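PDB 6AF4: HigA antitoxin, which probably binds DNA through a helix-turn-helix domain and, as the antitoxin of a toxin-antitoxin pair, probably neutralises its partner toxin. Local coordinates for residues D12-A15 with E16-K20; L24-D27 with M28-A31; Q47-L50 with E51-S54. All blocks are in the same frame, centred on the assembly; numbering follows the deposited sequence.

Contact 1. Residues D12-A15 with E16-K20; sequences DVRA and ELFSK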
loop_
_atom_site.group_PDB
_atom_site.type_symbol
_atom_site.label_atom_id
_atom_site.label_comp_id
_atom_site.label_asym_id
_atom_site.label_seq_id
_atom_site.Cartn_x
_atom_site.Cartn_y
_atom_site.Cartn_z
ATOM N N ASP H 12 -25.829 4.089 -3.948
ATOM C CA ASP H 12 -26.194 5.503 -3.949
ATOM C C ASP H 12 -25.911 6.146 -2.597
ATOM O O ASP H 12 -25.307 7.218 -2.524
ATOM C CB ASP H 12 -27.669 5.679 -4.305
ATOM C CG ASP H 12 -28.009 5.118 -5.670
ATOM O OD1 ASP H 12 -27.123 5.106 -6.552
ATOM O OD2 ASP H 12 -29.166 4.685 -5.859
ATOM N N VAL H 13 -26.352 5.487 -1.531
ATOM C CA VAL H 13 -26.126 5.976 -0.175
ATOM C C VAL H 13 -24.636 6.178 0.103
ATOM O O VAL H 13 -24.233 7.197 0.667
ATOM C CB VAL H 13 -26.724 5.008 0.864
ATOM C CG1 VAL H 13 -26.286 5.383 2.275
ATOM C CG2 VAL H 13 -28.243 4.989 0.748
ATOM N N ARG H 14 -23.823 5.212 -0.317
ATOM C CA ARG H 14 -22.376 5.266 -0.123
ATOM C C ARG H 14 -21.744 6.453 -0.851
ATOM O O ARG H 14 -20.878 7.142 -0.309
ATOM C CB ARG H 14 -21.731 3.962 -0.601
ATOM C CG ARG H 14 -20.254 3.845 -0.289
ATOM C CD ARG H 14 -19.666 2.563 -0.860
ATOM N NE ARG H 14 -18.420 2.204 -0.189
ATOM C CZ ARG H 14 -17.410 1.568 -0.773
ATOM N NH1 ARG H 14 -17.488 1.224 -2.051
ATOM N NH2 ARG H 14 -16.316 1.285 -0.078
ATOM N N ALA H 15 -22.184 6.682 -2.083
ATOM C CA ALA H 15 -21.652 7.763 -2.902
ATOM C C ALA H 15 -21.976 9.131 -2.307
ATOM O O ALA H 15 -21.205 10.077 -2.460
ATOM C CB ALA H 15 -22.189 7.660 -4.324
ATOM N N GLU H 16 -23.116 9.233 -1.628
ATOM C CA GLU H 16 -23.557 10.505 -1.060
ATOM C C GLU H 16 -22.872 10.849 0.262
ATOM O O GLU H 16 -22.551 12.010 0.515
ATOM C CB GLU H 16 -25.076 10.502 -0.863
ATOM C CG GLU H 16 -25.869 10.472 -2.163
ATOM C CD GLU H 16 -27.356 10.703 -1.949
ATOM O OE1 GLU H 16 -27.792 10.742 -0.778
ATOM O OE2 GLU H 16 -28.089 10.846 -2.953
ATOM N N LEU H 17 -22.658 9.844 1.106
ATOM C CA LEU H 17 -22.132 10.072 2.450
ATOM C C LEU H 17 -20.604 10.084 2.537
ATOM O O LEU H 17 -20.040 10.508 3.547
ATOM C CB LEU H 17 -22.681 9.009 3.402
ATOM C CG LEU H 17 -24.202 8.943 3.535
ATOM C CD1 LEU H 17 -24.601 7.883 4.544
ATOM C CD2 LEU H 17 -24.755 10.300 3.933
ATOM N N PHE H 18 -19.933 9.623 1.486
ATOM C CA PHE H 18 -18.478 9.489 1.526
ATOM C C PHE H 18 -17.802 10.158 0.337
ATOM O O PHE H 18 -18.323 10.141 -0.778
ATOM C CB PHE H 18 -18.078 8.010 1.579
ATOM C CG PHE H 18 -18.590 7.288 2.791
ATOM C CD1 PHE H 18 -17.886 7.322 3.983
ATOM C CD2 PHE H 18 -19.773 6.571 2.739
ATOM C CE1 PHE H 18 -18.354 6.663 5.099
ATOM C CE2 PHE H 18 -20.248 5.906 3.853
ATOM C CZ PHE H 18 -19.537 5.951 5.035
ATOM N N SER H 19 -16.635 10.744 0.585
ATOM C CA SER H 19 -15.846 11.352 -0.478
ATOM C C SER H 19 -15.229 10.268 -1.350
ATOM O O SER H 19 -15.125 9.115 -0.927
ATOM C CB SER H 19 -14.756 12.257 0.102
ATOM O OG SER H 19 -13.838 11.519 0.891
ATOM N N LYS H 20 -14.842 10.635 -2.569
ATOM C CA LYS H 20 -14.174 9.710 -3.486
ATOM C C LYS H 20 -12.955 9.075 -2.821
ATOM O O LYS H 20 -12.681 7.888 -2.999
ATOM C CB LYS H 20 -13.751 10.429 -4.767
ATOM C CG LYS H 20 -14.901 10.826 -5.687
ATOM C CD LYS H 20 -14.383 11.602 -6.897
ATOM C CE LYS H 20 -15.452 11.768 -7.973
ATOM N NZ LYS H 20 -16.546 12.693 -7.558
HETATM O O HOH W 1 -18.766 9.848 -3.431
#
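Val13 and Leu17 lie side by side one helical turn apart and point the same way. Val13 CG1 meets Leu17 CD1 at 3.8 Å. Val13 CG1 sits anti to its own backbone nitrogen (chi1 170°), which places it beside the carbonyl carbon and on the Leu17 side. Leu17 N also bonds to Val13 O at 3.1 Å. Phe18, also buried, packs against Arg14. Its ring crosses the Arg14 side chain at about a right angle, with Arg14 CG 4.1 Å from Phe18 CD2. Arg14 O lies at the ring edge, in its plane, 3.3 Å from Phe18 CD2. The bond from Phe18 N to Arg14 O is weak. These contacts mark the C-terminal end of helix 10-17: Phe18 is the first residue to leave helical geometry, and Ser19 is the N-cap of helix 20-40. Both Arg14 and Phe18 rest on Ile23 of that next helix. The extended Arg14 chain carries its guanidinium to a salt bridge with Asp27, and Arg14 NE bonds to a polar side chain of another protein, probably the toxin. Aromatic side chains of that protein pack on Val13, Leu17 and Glu16. The other side of the turn is looser. Asp12, Ala15 and Glu16 are exposed there. Glu16 runs out extended beyond CG, and its contact with Asp12 is mostly through the backbone, Glu16 N to Asp12 O at 3.1 Å. A water bridges the end of the helix, donating to Ala15 O at 2.6 Å and to Phe18 O at 2.7 Å.

Contact 2. Residues L24-D27 with M28-A31; sequences LESD and MRVA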
loop_
_atom_site.group_PDB
_atom_site.type_symbol
_atom_site.label_atom_id
_atom_site.label_comp_id
_atom_site.label_asym_id
_atom_site.label_seq_id
_atom_site.Cartn_x
_atom_site.Cartn_y
_atom_site.Cartn_z
ATOM N N LEU H 24 -12.291 4.960 -1.899
ATOM C CA LEU H 24 -11.156 4.222 -2.441
ATOM C C LEU H 24 -10.379 3.532 -1.315
ATOM O O LEU H 24 -10.016 2.359 -1.429
ATOM C CB LEU H 24 -10.242 5.158 -3.233
ATOM C CG LEU H 24 -9.467 4.610 -4.439
ATOM C CD1 LEU H 24 -8.616 5.725 -5.013
ATOM C CD2 LEU H 24 -8.609 3.384 -4.112
ATOM N N GLU H 25 -10.135 4.254 -0.227
ATOM C CA GLU H 25 -9.428 3.672 0.909
ATOM C C GLU H 25 -10.266 2.596 1.585
ATOM O O GLU H 25 -9.731 1.632 2.132
ATOM C CB GLU H 25 -9.045 4.749 1.918
ATOM C CG GLU H 25 -7.973 5.681 1.414
ATOM C CD GLU H 25 -7.521 6.655 2.469
ATOM O OE1 GLU H 25 -7.691 6.353 3.669
ATOM O OE2 GLU H 25 -6.999 7.723 2.097
ATOM N N SER H 26 -11.584 2.763 1.544
ATOM C CA SER H 26 -12.488 1.751 2.067
ATOM C C SER H 26 -12.433 0.502 1.197
ATOM O O SER H 26 -12.426 -0.617 1.708
ATOM C CB SER H 26 -13.917 2.284 2.142
ATOM O OG SER H 26 -14.814 1.275 2.572
ATOM N N ASP H 27 -12.386 0.702 -0.120
ATOM C CA ASP H 27 -12.322 -0.409 -1.067
ATOM C C ASP H 27 -11.038 -1.217 -0.902
ATOM O O ASP H 27 -11.029 -2.430 -1.107
ATOM C CB ASP H 27 -12.434 0.096 -2.508
ATOM C CG ASP H 27 -13.870 0.373 -2.923
ATOM O OD1 ASP H 27 -14.796 -0.127 -2.249
ATOM O OD2 ASP H 27 -14.073 1.084 -3.930
ATOM N N MET H 28 -9.955 -0.544 -0.529
ATOM C CA MET H 28 -8.685 -1.223 -0.311
ATOM C C MET H 28 -8.732 -2.057 0.964
ATOM O O MET H 28 -8.235 -3.182 0.994
ATOM C CB MET H 28 -7.534 -0.217 -0.244
ATOM C CG MET H 28 -6.174 -0.860 -0.003
ATOM S SD MET H 28 -5.785 -2.148 -1.211
ATOM C CE MET H 28 -5.561 -1.176 -2.698
ATOM N N ARG H 29 -9.336 -1.505 2.013
ATOM C CA ARG H 29 -9.453 -2.220 3.280
ATOM C C ARG H 29 -10.309 -3.475 3.136
ATOM O O ARG H 29 -9.988 -4.513 3.707
ATOM C CB ARG H 29 -10.034 -1.314 4.369
ATOM C CG ARG H 29 -9.073 -0.246 4.873
ATOM C CD ARG H 29 -9.534 0.339 6.202
ATOM N NE ARG H 29 -10.850 0.968 6.108
ATOM C CZ ARG H 29 -11.058 2.214 5.691
ATOM N NH1 ARG H 29 -10.036 2.973 5.321
ATOM N NH2 ARG H 29 -12.290 2.702 5.639
ATOM N N VAL H 30 -11.393 -3.389 2.373
ATOM C CA VAL H 30 -12.252 -4.553 2.193
ATOM C C VAL H 30 -11.586 -5.574 1.273
ATOM O O VAL H 30 -11.791 -6.775 1.433
ATOM C CB VAL H 30 -13.656 -4.179 1.634
ATOM C CG1 VAL H 30 -14.296 -3.084 2.478
ATOM C CG2 VAL H 30 -13.583 -3.761 0.176
ATOM N N ALA H 31 -10.775 -5.099 0.329
ATOM C CA ALA H 31 -10.076 -5.986 -0.597
ATOM C C ALA H 31 -9.060 -6.840 0.154
ATOM O O ALA H 31 -8.885 -8.025 -0.137
ATOM C CB ALA H 31 -9.393 -5.186 -1.693
#
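The bond from Val30 N to Ser26 O is 3.0 Å long, with an N-H...O angle of 158°. Val30 also sets its two methyls over this turn: CG1 lies beside Ser26 O, and CG2 lies beside Asp27 O. Next to it, Arg29 N bonds to Glu25 O at 3.2 Å. The Arg29 side chain folds back over the same turn. A bend at chi3 (-60°) turns the guanidinium toward the preceding residues, and one of its faces rests on the backbone. Glu25 O lies 3.4 Å above that plane, displaced from the centre of the group. Ser26 CA sits over the same face, and Ser26 CB is 3.9 Å from Arg29 NH2. This is the middle of helix 20-40, the long helix of the chain, and the i to i+4 bonds continue with Met28 N to Leu24 O. Two partner surfaces meet it here. Met28 packs on Leu73 and Ala31 on Val89 of the second subunit. Arg29 NE forms a salt bridge with an acidic side chain of another protein, probably the toxin, and Ser26 OG bonds to an acidic side chain of that chain. Glu25 contributes no salt bridge to Arg29: Glu25 OE1 stays 4.4 Å from Arg29 NH1, though their opposite charges would probably still attract.

Contact 3. Residues Q47-L50 with E51-S54; sequences QKKL and EEMS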
loop_
_atom_site.group_PDB
_atom_site.type_symbol
_atom_site.label_atom_id
_atom_site.label_comp_id
_atom_site.label_asym_id
_atom_site.label_seq_id
_atom_site.Cartn_x
_atom_site.Cartn_y
_atom_site.Cartn_z
ATOM N N GLN H 47 -4.605 -18.155 10.369
ATOM C CA GLN H 47 -3.728 -17.026 10.625
ATOM C C GLN H 47 -2.389 -17.548 11.147
ATOM O O GLN H 47 -1.338 -16.970 10.859
ATOM C CB GLN H 47 -4.365 -16.055 11.618
ATOM C CG GLN H 47 -4.021 -14.586 11.378
ATOM C CD GLN H 47 -4.668 -13.661 12.392
ATOM O OE1 GLN H 47 -4.405 -13.760 13.590
ATOM N NE2 GLN H 47 -5.528 -12.764 11.917
ATOM N N LYS H 48 -2.420 -18.646 11.901
ATOM C CA LYS H 48 -1.182 -19.322 12.294
ATOM C C LYS H 48 -0.378 -19.742 11.064
ATOM O O LYS H 48 0.845 -19.619 11.039
ATOM C CB LYS H 48 -1.479 -20.541 13.194
ATOM C CG LYS H 48 -1.846 -21.817 12.418
ATOM C CD LYS H 48 -1.052 -23.045 12.833
ATOM C CE LYS H 48 -0.970 -24.018 11.644
ATOM N NZ LYS H 48 -0.256 -25.301 11.917
ATOM N N LYS H 49 -1.094 -20.177 10.033
ATOM C CA LYS H 49 -0.503 -20.781 8.853
ATOM C C LYS H 49 0.074 -19.726 7.926
ATOM O O LYS H 49 1.135 -19.910 7.330
ATOM C CB LYS H 49 -1.561 -21.619 8.124
ATOM C CG LYS H 49 -1.151 -22.121 6.757
ATOM C CD LYS H 49 -0.147 -23.247 6.862
ATOM C CE LYS H 49 0.030 -23.919 5.514
ATOM N NZ LYS H 49 1.032 -25.014 5.574
ATOM N N LEU H 50 -0.645 -18.617 7.821
ATOM C CA LEU H 50 -0.222 -17.484 7.018
ATOM C C LEU H 50 0.984 -16.787 7.645
ATOM O O LEU H 50 1.811 -16.203 6.943
ATOM C CB LEU H 50 -1.382 -16.500 6.856
ATOM C CG LEU H 50 -1.125 -15.238 6.035
ATOM C CD1 LEU H 50 -0.461 -15.612 4.728
ATOM C CD2 LEU H 50 -2.430 -14.520 5.790
ATOM N N GLU H 51 1.078 -16.863 8.969
ATOM C CA GLU H 51 2.190 -16.258 9.695
ATOM C C GLU H 51 3.534 -16.802 9.220
ATOM O O GLU H 51 4.446 -16.035 8.911
ATOM C CB GLU H 51 2.048 -16.479 11.206
ATOM C CG GLU H 51 3.302 -16.085 11.986
ATOM C CD GLU H 51 3.153 -16.253 13.489
ATOM O OE1 GLU H 51 2.699 -17.330 13.930
ATOM O OE2 GLU H 51 3.504 -15.308 14.229
ATOM N N GLU H 52 3.653 -18.125 9.161
ATOM C CA GLU H 52 4.913 -18.752 8.776
ATOM C C GLU H 52 5.109 -18.794 7.261
ATOM O O GLU H 52 6.239 -18.918 6.784
ATOM C CB GLU H 52 5.008 -20.164 9.360
ATOM C CG GLU H 52 4.147 -21.208 8.672
ATOM C CD GLU H 52 3.766 -22.342 9.605
ATOM O OE1 GLU H 52 4.416 -22.479 10.662
ATOM O OE2 GLU H 52 2.826 -23.100 9.281
ATOM N N MET H 53 4.020 -18.692 6.505
ATOM C CA MET H 53 4.128 -18.609 5.052
ATOM C C MET H 53 4.738 -17.272 4.639
ATOM O O MET H 53 5.628 -17.220 3.790
ATOM C CB MET H 53 2.761 -18.786 4.378
ATOM C CG MET H 53 2.220 -20.209 4.374
ATOM S SD MET H 53 0.602 -20.330 3.574
ATOM C CE MET H 53 1.052 -20.168 1.848
ATOM N N SER H 54 4.245 -16.194 5.242
ATOM C CA SER H 54 4.645 -14.842 4.863
ATOM C C SER H 54 5.808 -14.268 5.673
ATOM O O SER H 54 6.373 -13.236 5.307
ATOM C CB SER H 54 3.445 -13.905 4.990
ATOM O OG SER H 54 2.994 -13.850 6.333
#
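Helix 47-54 is the first helix of the helix-turn-helix, and its last turn is tied off by a serine. Ser54 grips the carbonyl of Leu50 twice. Ser54 N bonds to Leu50 O at 3.0 Å, and Ser54 OG donates to the same oxygen at 2.7 Å. The two donors reach Leu50 O from opposite faces of its carbonyl plane. The hydroxyl gets there because Ser54 OG stands between its backbone nitrogen and carbonyl carbon (chi1 62°), which turns it back over the helix. Ser54 OG also bonds to Val56 N just past the helix, so the one hydroxyl links the last turn to the chain that follows. Leu50 is the buried residue of this stretch. Its side chain packs on Val79 and Ser82 of helix 73-82. The rest of the contact is more open to solvent. Met53 N bonds to Lys49 O at 3.2 Å, and the two side chains pass each other at a slant. Met53 SD lies 4.1 Å from Lys49 CG, while Met53 CE lies farther from Lys49. Lys49 also runs past Glu52. Lys49 CD is 3.8 Å from Glu52 OE2, but the charges do not close: Lys49 NZ stays 4.5 Å from Glu52 OE2. Lys48 NZ is similarly placed, so a weak general attraction from both lysines is likely. At the start of the helix, Glu51 N bonds to Gln47 O at 3.1 Å. The Gln47 side chain lies on helix 58-65, touching Ile61 and Ala62. Two helices packed across a short turn make up the helix-turn-helix motif, here of the XRE family, in which the second helix usually reads the DNA.

How the contacts relate
All three contacts are local, between neighbouring turns or a helix end, so none closes a long loop. They follow in series along the chain and neither nest nor cross. Contact 1 ends helix 10-17 and leads into helix 20-40, on which contact 2 lies. These two touch through Arg14, which meets Asp27 and Ser26 of helix 20-40; their centres are 14 Å apart. Contact 3 comes later, on helix 47-54, which packs on helices 58-65 and 73-82. Its nearest atoms are about 11 Å from contact 2, and it lies on the opposite side of the chain's centre from contact 1. Contacts 1 and 2 face another protein; no other chain of the assembly touches contact 3.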